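Local coordinates for protein enoyl-CoA hydratase (Bacillus halodurans, PDB 3LKE) that probably hydrates enoyl-CoA thioesters, as a trimeric member of the crotonase-like enoyl-CoA hydratase/isomerase family, at residues 245-248 against 249-253; 81-84 against 85-89. All blocks are in the same frame, centred on the assembly; numbering follows the deposited sequence.

Contact 1: 245-248 against 249-253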
loop_
_atom_site.group_PDB
_atom_site.type_symbol
_atom_site.label_atom_id
_atom_site.label_comp_id
_atom_site.label_asym_id
_atom_site.label_seq_id
_atom_site.Cartn_x
_atom_site.Cartn_y
_atom_site.Cartn_z
ATOM N N THR A 245 -15.439 23.454 -22.910
ATOM C CA THR A 245 -14.981 24.838 -23.020
ATOM C C THR A 245 -14.296 25.375 -21.761
ATOM O O THR A 245 -13.484 26.298 -21.844
ATOM C CB THR A 245 -16.133 25.792 -23.412
ATOM O OG1 THR A 245 -17.105 25.834 -22.363
ATOM C CG2 THR A 245 -16.789 25.326 -24.695
ATOM N N GLU A 246 -14.615 24.800 -20.605
ATOM C CA GLU A 246 -14.021 25.253 -19.347
ATOM C C GLU A 246 -12.495 25.107 -19.346
ATOM O O GLU A 246 -11.783 25.934 -18.770
ATOM C CB GLU A 246 -14.614 24.485 -18.161
ATOM C CG GLU A 246 -14.028 24.871 -16.809
ATOM C CD GLU A 246 -14.432 26.267 -16.364
ATOM O OE1 GLU A 246 -15.405 26.816 -16.921
ATOM O OE2 GLU A 246 -13.783 26.813 -15.449
ATOM N N ILE A 247 -12.007 24.045 -19.979
ATOM C CA ILE A 247 -10.578 23.747 -19.994
ATOM C C ILE A 247 -9.849 24.779 -20.858
ATOM O O ILE A 247 -8.816 25.324 -20.458
ATOM C CB ILE A 247 -10.303 22.310 -20.500
ATOM C CG1 ILE A 247 -10.521 21.271 -19.383
ATOM C CG2 ILE A 247 -8.877 22.180 -21.000
ATOM C CD1 ILE A 247 -11.898 21.268 -18.744
ATOM N N LYS A 248 -10.397 25.063 -22.036
ATOM C CA LYS A 248 -9.826 26.112 -22.887
ATOM C C LYS A 248 -9.806 27.430 -22.119
ATOM O O LYS A 248 -8.789 28.123 -22.079
ATOM C CB LYS A 248 -10.643 26.259 -24.175
ATOM C CG LYS A 248 -10.147 27.329 -25.138
ATOM C CD LYS A 248 -11.037 27.366 -26.378
ATOM C CE LYS A 248 -10.587 28.416 -27.380
ATOM N NZ LYS A 248 -9.255 28.096 -27.964
ATOM N N LYS A 249 -10.933 27.765 -21.499
ATOM C CA LYS A 249 -11.051 29.001 -20.734
ATOM C C LYS A 249 -9.999 29.060 -19.634
ATOM O O LYS A 249 -9.359 30.095 -19.431
ATOM C CB LYS A 249 -12.454 29.131 -20.134
ATOM C CG LYS A 249 -12.677 30.404 -19.340
ATOM C CD LYS A 249 -13.961 30.329 -18.531
ATOM C CE LYS A 249 -14.351 31.698 -17.996
ATOM N NZ LYS A 249 -13.200 32.393 -17.360
ATOM N N ARG A 250 -9.814 27.948 -18.928
ATOM C CA ARG A 250 -8.877 27.921 -17.812
ATOM C C ARG A 250 -7.437 28.053 -18.292
ATOM O O ARG A 250 -6.669 28.849 -17.756
ATOM C CB ARG A 250 -9.060 26.652 -16.971
ATOM C CG ARG A 250 -10.215 26.755 -15.993
ATOM C CD ARG A 250 -10.480 25.449 -15.233
ATOM N NE ARG A 250 -11.669 25.588 -14.393
ATOM C CZ ARG A 250 -11.685 25.489 -13.067
ATOM N NH1 ARG A 250 -10.581 25.216 -12.388
ATOM N NH2 ARG A 250 -12.825 25.656 -12.416
ATOM N N LEU A 251 -7.080 27.272 -19.303
ATOM C CA LEU A 251 -5.741 27.339 -19.870
ATOM C C LEU A 251 -5.466 28.736 -20.416
ATOM O O LEU A 251 -4.348 29.245 -20.307
ATOM C CB LEU A 251 -5.572 26.300 -20.979
ATOM C CG LEU A 251 -5.552 24.838 -20.539
ATOM C CD1 LEU A 251 -5.452 23.923 -21.742
ATOM C CD2 LEU A 251 -4.403 24.581 -19.557
ATOM N N GLU A 252 -6.492 29.351 -20.999
ATOM C CA GLU A 252 -6.360 30.684 -21.584
ATOM C C GLU A 252 -6.007 31.716 -20.527
ATOM O O GLU A 252 -5.254 32.653 -20.793
ATOM C CB GLU A 252 -7.646 31.094 -22.311
ATOM C CG GLU A 252 -7.673 30.730 -23.780
ATOM C CD GLU A 252 -9.052 30.880 -24.396
ATOM O OE1 GLU A 252 -10.037 31.010 -23.631
ATOM O OE2 GLU A 252 -9.154 30.862 -25.642
ATOM N N ALA A 253 -6.548 31.542 -19.328
ATOM C CA ALA A 253 -6.304 32.489 -18.247
ATOM C C ALA A 253 -4.921 32.292 -17.632
ATOM O O ALA A 253 -4.204 33.259 -17.363
ATOM C CB ALA A 253 -7.391 32.375 -17.187
#
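Glu246 and Arg250 form an i to i+4 salt bridge on helix 245-253, the last helix of this crotonase-like chain. Bent at chi2 (70°), the glutamate brings OE2 to the arginine, whose chain, extended from CG to NE, reaches back along the helix; Arg250 NE donates to Glu246 OE2 over 2.7 Å, using the anti lone pair of that oxygen. The carboxylate and guanidinium planes stand 63° apart, and NE alone makes the hydrogen bond across the pair. The far end of the guanidinium reaches the second subunit: Arg250 NH1 hydrogen-bonds to Glu206 O of that subunit and to Lys140 O of its own chain, while Tyr208 of the second subunit packs against both bridge partners. A leucine in place of Arg250 would probably leave the Glu246 carboxylate without its mate and the intersubunit carbonyl without its donor. One step round the helix, Ile247 and Leu251 run alongside each other in the same direction, with Ile247 CG2 3.9 Å from Leu251 CD1; Leu251 also rests on Leu71 and Ala75 of helix 68-76. Lys248 NZ makes a long salt bridge to Glu252 OE2 at 3.6 Å, and Lys248 CE is 3.3 Å from that same oxygen.

Contact 2: 81-84 against 85-89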
loop_
_atom_site.group_PDB
_atom_site.type_symbol
_atom_site.label_atom_id
_atom_site.label_comp_id
_atom_site.label_asym_id
_atom_site.label_seq_id
_atom_site.Cartn_x
_atom_site.Cartn_y
_atom_site.Cartn_z
ATOM N N VAL A 81 -6.702 14.561 -32.502
ATOM C CA VAL A 81 -5.582 13.808 -33.059
ATOM C C VAL A 81 -4.229 14.210 -32.462
ATOM O O VAL A 81 -3.387 13.354 -32.176
ATOM C CB VAL A 81 -5.531 13.938 -34.598
ATOM C CG1 VAL A 81 -4.232 13.373 -35.146
ATOM C CG2 VAL A 81 -6.735 13.243 -35.223
ATOM N N ARG A 82 -4.023 15.511 -32.284
ATOM C CA ARG A 82 -2.768 16.015 -31.739
ATOM C C ARG A 82 -2.614 15.576 -30.286
ATOM O O ARG A 82 -1.555 15.107 -29.886
ATOM C CB ARG A 82 -2.718 17.541 -31.820
ATOM C CG ARG A 82 -2.991 18.097 -33.207
ATOM C CD ARG A 82 -1.752 18.056 -34.094
ATOM N NE ARG A 82 -0.732 19.006 -33.651
ATOM C CZ ARG A 82 -0.898 20.325 -33.616
ATOM N NH1 ARG A 82 -2.053 20.866 -33.987
ATOM N NH2 ARG A 82 0.089 21.109 -33.202
ATOM N N LEU A 83 -3.677 15.736 -29.503
ATOM C CA LEU A 83 -3.658 15.321 -28.102
ATOM C C LEU A 83 -3.332 13.833 -27.973
ATOM O O LEU A 83 -2.439 13.449 -27.214
ATOM C CB LEU A 83 -4.988 15.652 -27.410
ATOM C CG LEU A 83 -5.057 15.447 -25.888
ATOM C CD1 LEU A 83 -3.803 15.993 -25.204
ATOM C CD2 LEU A 83 -6.309 16.094 -25.314
ATOM N N ARG A 84 -4.049 12.993 -28.712
ATOM C CA ARG A 84 -3.840 11.549 -28.614
ATOM C C ARG A 84 -2.429 11.153 -29.037
ATOM O O ARG A 84 -1.828 10.248 -28.452
ATOM C CB ARG A 84 -4.903 10.773 -29.406
ATOM C CG ARG A 84 -6.297 10.867 -28.793
ATOM C CD ARG A 84 -7.338 10.095 -29.596
ATOM N NE ARG A 84 -8.664 10.190 -28.984
ATOM C CZ ARG A 84 -9.106 9.383 -28.023
ATOM N NH1 ARG A 84 -8.326 8.416 -27.550
ATOM N NH2 ARG A 84 -10.327 9.545 -27.528
ATOM N N GLU A 85 -1.899 11.847 -30.039
ATOM C CA GLU A 85 -0.547 11.585 -30.520
ATOM C C GLU A 85 0.498 11.797 -29.420
ATOM O O GLU A 85 1.354 10.936 -29.202
ATOM C CB GLU A 85 -0.230 12.466 -31.737
ATOM C CG GLU A 85 1.223 12.430 -32.176
ATOM C CD GLU A 85 1.473 13.283 -33.415
ATOM O OE1 GLU A 85 0.520 13.480 -34.208
ATOM O OE2 GLU A 85 2.619 13.752 -33.591
ATOM N N VAL A 86 0.424 12.931 -28.726
ATOM C CA VAL A 86 1.433 13.249 -27.719
ATOM C C VAL A 86 1.258 12.379 -26.469
ATOM O O VAL A 86 2.238 11.926 -25.880
ATOM C CB VAL A 86 1.450 14.753 -27.347
ATOM C CG1 VAL A 86 0.142 15.180 -26.745
ATOM C CG2 VAL A 86 2.603 15.056 -26.390
ATOM N N LEU A 87 0.010 12.131 -26.091
ATOM C CA LEU A 87 -0.274 11.240 -24.975
ATOM C C LEU A 87 0.282 9.861 -25.273
ATOM O O LEU A 87 0.835 9.202 -24.398
ATOM C CB LEU A 87 -1.779 11.172 -24.703
ATOM C CG LEU A 87 -2.303 12.428 -24.013
ATOM C CD1 LEU A 87 -3.830 12.424 -23.910
ATOM C CD2 LEU A 87 -1.655 12.583 -22.624
ATOM N N HIS A 88 0.157 9.441 -26.527
ATOM C CA HIS A 88 0.595 8.119 -26.930
ATOM C C HIS A 88 2.098 7.956 -26.712
ATOM O O HIS A 88 2.547 6.982 -26.108
ATOM C CB HIS A 88 0.208 7.858 -28.396
ATOM C CG HIS A 88 0.677 6.537 -28.927
ATOM N ND1 HIS A 88 0.102 5.339 -28.559
ATOM C CD2 HIS A 88 1.654 6.228 -29.811
ATOM C CE1 HIS A 88 0.714 4.348 -29.183
ATOM N NE2 HIS A 88 1.656 4.860 -29.953
ATOM N N VAL A 89 2.872 8.918 -27.206
ATOM C CA VAL A 89 4.321 8.869 -27.081
ATOM C C VAL A 89 4.747 8.996 -25.620
ATOM O O VAL A 89 5.573 8.230 -25.139
ATOM C CB VAL A 89 4.998 9.969 -27.930
ATOM C CG1 VAL A 89 6.507 9.917 -27.761
ATOM C CG2 VAL A 89 4.627 9.798 -29.403
#
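Val81 and Glu85 make the first of four successive i to i+4 backbone hydrogen bonds that join 81-84 to 85-89 as continuous alpha helix. Glu85 N donates to Val81 O, Val86 N to Arg82 O, Leu87 N to Leu83 O and His88 N to Arg84 O. The third is the straightest, with an N-H...O angle of 169° and a length of 3.0 Å between Leu87 N and Leu83 O. Beside the first of these bonds, Glu85 CB lies 3.3 Å from Val81 O.

On the buried side the two leucines cross at a slant. Leu87, with CG anti to its own carbonyl carbon (chi1 -75°), leans back along the helix, bringing its CD1 to 3.8 Å from Leu83 CD1 and its CG to 3.4 Å from Leu83 O. This apolar face belongs to helix 81-98 of the crotonase-like fold and packs on helix 223-241: Leu83 touches Val239, and Leu87 touches Thr235. Val86 flanks Leu83. Its CG1, held between the backbone N and the carbonyl carbon (chi1 62°), presses to 3.1 Å from Leu83 O and comes within 4.3 Å of Leu83 CD1. Arg84 reaches out toward helix 223-241, where its NH1 forms a salt bridge with Glu236 OE2. One turn on from Arg84, the His88 ring meets that of His92 edge-to-face, while His88 CB rests 3.1 Å from Arg84 O.

Contact 2 precedes contact 1 along the chain, and the two are separate: their centres lie 19 Å apart and their nearest atoms about 8 Å. Phe242, between helices 223-241 and 245-253, bridges the gap, since it touches Leu83 of contact 2 and Leu251 of contact 1. Helix 68-76, shortly before 81-98 in sequence, provides part of the surface on which 245-253 packs. The centre of contact 1 is about 25 Å from the centre of the chain, and this contact reaches a second subunit, whereas contact 2, whose centre is about 16 Å from that of the chain, meets no other chain of the assembly and is packed against helices 223-241 and 30-45.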